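Local atomic coordinates of avirulence protein AVRPPH3 (Pseudomonas syringae pv. phaseolicola, PDB entry 1UKF), a protein that acts as a papain-like cysteine protease that, once autocleaved, works inside infected plant cells and probably impairs the plant defence system. Residues R54-L62 and F74-A85. Residues are numbered along the deposited sequence; the frame is centred on the assembly and turned at random.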
loop_
_atom_site.group_PDB
_atom_site.type_symbol
_atom_site.label_atom_id
_atom_site.label_comp_id
_atom_site.label_asym_id
_atom_site.label_seq_id
_atom_site.Cartn_x
_atom_site.Cartn_y
_atom_site.Cartn_z
ATOM N N ARG A 54 -5.642 13.028 4.144
ATOM C CA ARG A 54 -4.433 12.337 4.568
ATOM C C ARG A 54 -3.354 12.499 3.508
ATOM O O ARG A 54 -2.175 12.639 3.833
ATOM C CB ARG A 54 -4.701 10.849 4.802
ATOM C CG ARG A 54 -5.659 10.554 5.947
ATOM C CD ARG A 54 -5.705 9.059 6.246
ATOM N NE ARG A 54 -6.792 8.700 7.156
ATOM C CZ ARG A 54 -6.805 8.949 8.462
ATOM N NH1 ARG A 54 -5.780 9.559 9.041
ATOM N NH2 ARG A 54 -7.856 8.591 9.191
ATOM N N HIS A 55 -3.745 12.487 2.237
ATOM C CA HIS A 55 -2.755 12.639 1.188
ATOM C C HIS A 55 -2.130 14.031 1.256
ATOM O O HIS A 55 -0.976 14.223 0.864
ATOM C CB HIS A 55 -3.366 12.405 -0.193
ATOM C CG HIS A 55 -2.351 12.034 -1.224
ATOM N ND1 HIS A 55 -1.711 10.813 -1.222
ATOM C CD2 HIS A 55 -1.798 12.751 -2.229
ATOM C CE1 HIS A 55 -0.802 10.797 -2.180
ATOM N NE2 HIS A 55 -0.833 11.961 -2.805
ATOM N N GLN A 56 -2.892 15.006 1.746
ATOM C CA GLN A 56 -2.366 16.356 1.886
ATOM C C GLN A 56 -1.307 16.365 2.988
ATOM O O GLN A 56 -0.338 17.119 2.913
ATOM C CB GLN A 56 -3.485 17.346 2.211
ATOM C CG GLN A 56 -4.491 17.528 1.085
ATOM C CD GLN A 56 -5.293 18.804 1.233
ATOM O OE1 GLN A 56 -5.701 19.169 2.334
ATOM N NE2 GLN A 56 -5.529 19.488 0.120
ATOM N N VAL A 57 -1.493 15.532 4.010
ATOM C CA VAL A 57 -0.506 15.433 5.082
ATOM C C VAL A 57 0.770 14.876 4.444
ATOM O O VAL A 57 1.872 15.344 4.722
ATOM C CB VAL A 57 -0.984 14.485 6.209
ATOM C CG1 VAL A 57 0.141 14.251 7.203
ATOM C CG2 VAL A 57 -2.187 15.086 6.919
ATOM N N TYR A 58 0.611 13.869 3.588
ATOM C CA TYR A 58 1.737 13.267 2.880
ATOM C C TYR A 58 2.446 14.328 2.029
ATOM O O TYR A 58 3.670 14.465 2.090
ATOM C CB TYR A 58 1.238 12.133 1.978
ATOM C CG TYR A 58 2.291 11.550 1.063
ATOM C CD1 TYR A 58 3.160 10.555 1.507
ATOM C CD2 TYR A 58 2.425 12.007 -0.245
ATOM C CE1 TYR A 58 4.138 10.028 0.667
ATOM C CE2 TYR A 58 3.399 11.489 -1.093
ATOM C CZ TYR A 58 4.250 10.501 -0.631
ATOM O OH TYR A 58 5.220 9.991 -1.469
ATOM N N ASN A 59 1.672 15.072 1.241
ATOM C CA ASN A 59 2.231 16.113 0.378
ATOM C C ASN A 59 2.928 17.211 1.166
ATOM O O ASN A 59 3.987 17.690 0.758
ATOM C CB ASN A 59 1.147 16.755 -0.493
ATOM C CG ASN A 59 0.665 15.846 -1.600
ATOM O OD1 ASN A 59 1.385 14.952 -2.043
ATOM N ND2 ASN A 59 -0.553 16.086 -2.071
ATOM N N ASP A 60 2.330 17.624 2.281
ATOM C CA ASP A 60 2.922 18.668 3.116
ATOM C C ASP A 60 4.282 18.210 3.622
ATOM O O ASP A 60 5.253 18.967 3.594
ATOM C CB ASP A 60 2.025 18.988 4.317
ATOM C CG ASP A 60 0.742 19.697 3.928
ATOM O OD1 ASP A 60 0.624 20.139 2.765
ATOM O OD2 ASP A 60 -0.146 19.820 4.797
ATOM N N ALA A 61 4.348 16.968 4.089
ATOM C CA ALA A 61 5.601 16.425 4.602
ATOM C C ALA A 61 6.631 16.266 3.488
ATOM O O ALA A 61 7.822 16.497 3.700
ATOM C CB ALA A 61 5.356 15.086 5.282
ATOM N N LEU A 62 6.179 15.877 2.300
ATOM C CA LEU A 62 7.092 15.709 1.176
ATOM C C LEU A 62 7.663 17.059 0.753
ATOM O O LEU A 62 8.869 17.187 0.540
ATOM C CB LEU A 62 6.382 15.052 -0.011
ATOM C CG LEU A 62 7.245 14.842 -1.262
ATOM C CD1 LEU A 62 8.470 14.005 -0.920
ATOM C CD2 LEU A 62 6.418 14.162 -2.341
ATOM N N PHE A 74 10.884 10.781 0.533
ATOM C CA PHE A 74 9.705 9.938 0.402
ATOM C C PHE A 74 9.493 9.071 1.639
ATOM O O PHE A 74 8.357 8.821 2.031
ATOM C CB PHE A 74 9.789 9.095 -0.873
ATOM C CG PHE A 74 9.839 9.922 -2.128
ATOM C CD1 PHE A 74 11.052 10.204 -2.747
ATOM C CD2 PHE A 74 8.678 10.474 -2.656
ATOM C CE1 PHE A 74 11.110 11.021 -3.871
ATOM C CE2 PHE A 74 8.724 11.296 -3.780
ATOM C CZ PHE A 74 9.943 11.570 -4.389
ATOM N N PHE A 75 10.582 8.622 2.259
ATOM C CA PHE A 75 10.462 7.835 3.481
ATOM C C PHE A 75 9.893 8.759 4.551
ATOM O O PHE A 75 9.067 8.354 5.361
ATOM C CB PHE A 75 11.828 7.310 3.941
ATOM C CG PHE A 75 12.292 6.075 3.213
ATOM C CD1 PHE A 75 13.402 5.372 3.669
ATOM C CD2 PHE A 75 11.631 5.618 2.073
ATOM C CE1 PHE A 75 13.850 4.234 3.004
ATOM C CE2 PHE A 75 12.074 4.479 1.400
ATOM C CZ PHE A 75 13.185 3.788 1.869
ATOM N N THR A 76 10.342 10.009 4.546
ATOM C CA THR A 76 9.874 10.988 5.515
ATOM C C THR A 76 8.384 11.276 5.333
ATOM O O THR A 76 7.629 11.318 6.304
ATOM C CB THR A 76 10.678 12.298 5.388
ATOM O OG1 THR A 76 12.047 12.042 5.727
ATOM C CG2 THR A 76 10.118 13.373 6.312
ATOM N N ALA A 77 7.961 11.462 4.085
ATOM C CA ALA A 77 6.561 11.745 3.783
ATOM C C ALA A 77 5.650 10.570 4.147
ATOM O O ALA A 77 4.586 10.762 4.734
ATOM C CB ALA A 77 6.411 12.094 2.305
ATOM N N SER A 78 6.066 9.358 3.794
ATOM C CA SER A 78 5.274 8.175 4.102
ATOM C C SER A 78 5.165 7.990 5.610
ATOM O O SER A 78 4.118 7.591 6.124
ATOM C CB SER A 78 5.901 6.935 3.464
ATOM O OG SER A 78 5.783 6.990 2.055
ATOM N N THR A 79 6.247 8.282 6.322
ATOM C CA THR A 79 6.237 8.159 7.774
ATOM C C THR A 79 5.272 9.185 8.369
ATOM O O THR A 79 4.541 8.886 9.308
ATOM C CB THR A 79 7.647 8.386 8.362
ATOM O OG1 THR A 79 8.536 7.382 7.861
ATOM C CG2 THR A 79 7.618 8.310 9.883
ATOM N N ALA A 80 5.261 10.388 7.806
ATOM C CA ALA A 80 4.392 11.450 8.296
ATOM C C ALA A 80 2.913 11.103 8.173
ATOM O O ALA A 80 2.139 11.332 9.102
ATOM C CB ALA A 80 4.684 12.754 7.554
ATOM N N VAL A 81 2.509 10.539 7.038
ATOM C CA VAL A 81 1.102 10.210 6.868
ATOM C C VAL A 81 0.648 9.077 7.783
ATOM O O VAL A 81 -0.480 9.102 8.277
ATOM C CB VAL A 81 0.759 9.889 5.384
ATOM C CG1 VAL A 81 1.380 8.571 4.952
ATOM C CG2 VAL A 81 -0.754 9.870 5.199
ATOM N N ILE A 82 1.506 8.095 8.045
ATOM C CA ILE A 82 1.072 7.023 8.933
ATOM C C ILE A 82 1.064 7.482 10.391
ATOM O O ILE A 82 0.220 7.041 11.172
ATOM C CB ILE A 82 1.914 5.715 8.752
ATOM C CG1 ILE A 82 3.370 5.919 9.167
ATOM C CG2 ILE A 82 1.817 5.248 7.308
ATOM C CD1 ILE A 82 3.629 5.631 10.638
ATOM N N GLU A 83 1.974 8.378 10.763
ATOM C CA GLU A 83 1.994 8.876 12.139
ATOM C C GLU A 83 0.773 9.760 12.384
ATOM O O GLU A 83 0.208 9.764 13.478
ATOM C CB GLU A 83 3.273 9.663 12.421
ATOM C CG GLU A 83 4.524 8.814 12.351
ATOM C CD GLU A 83 5.755 9.537 12.856
ATOM O OE1 GLU A 83 5.837 10.770 12.676
ATOM O OE2 GLU A 83 6.645 8.865 13.419
ATOM N N ASP A 84 0.365 10.501 11.359
ATOM C CA ASP A 84 -0.800 11.371 11.461
ATOM C C ASP A 84 -2.048 10.533 11.722
ATOM O O ASP A 84 -3.004 11.004 12.343
ATOM C CB ASP A 84 -0.984 12.161 10.162
ATOM C CG ASP A 84 -2.266 12.975 10.146
ATOM O OD1 ASP A 84 -2.352 13.974 10.891
ATOM O OD2 ASP A 84 -3.190 12.614 9.388
ATOM N N ALA A 85 -2.030 9.291 11.244
ATOM C CA ALA A 85 -3.151 8.372 11.404
ATOM C C ALA A 85 -3.122 7.623 12.734
ATOM O O ALA A 85 -3.984 6.781 12.996
ATOM C CB ALA A 85 -3.172 7.378 10.248
HETATM O O HOH W 1 -3.114 10.269 8.090
HETATM O O HOH W 2 -6.100 10.487 11.750
HETATM O O HOH W 3 6.682 7.168 -0.537
#
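Segments 54-62 and 74-85, pieces of helices 46-67 and 73-84, run roughly antiparallel, their axes approaching to 7.9 Å with 144° between their N-to-C directions, and form a tight helical hairpin in the helical part of this papain-like fold. Close approach depends on alanine: Ala61 CB meets Ala80 CB at only 3.3 Å, tighter than normal van der Waals contact, and at Ala77, whose CA comes within 4.8 Å of Leu62 CA, a methyl group likewise leaves room. Tyr58 is the knob of a knob-into-hole, seated among Phe74, Ala77, Ser78 and Val81. Its chi1 of 173° sets CG opposite the backbone N and carries the ring over Ala77; Ala77 CB makes a CH-pi contact over its face, 3.9 Å from the centroid, while Ser78 OG approaches the edge in plane. The phenol side chain lies about 7 Å from that of catalytic Cys18. Leu62 CD1 similarly covers a face of the Phe74 ring, 26° off the normal, an apolar pairing near the start of helix 73-84. Val81 points its branched side chain at the first helix, CG2 lying 3.4 Å from Arg54 O. Beyond it the contact turns polar. Arg54, salt-bridged through NE to Glu24 of helix 18-27, reaches past Ala85, and its long extended chain suits this span. NH1 stays 4.0 Å from Asp84 OD2, too far for a salt bridge; a water bridges them, accepting from Arg54 NH1 and donating to Val81 O and Asp84 OD2, and a second links NH1 to Asp84 O.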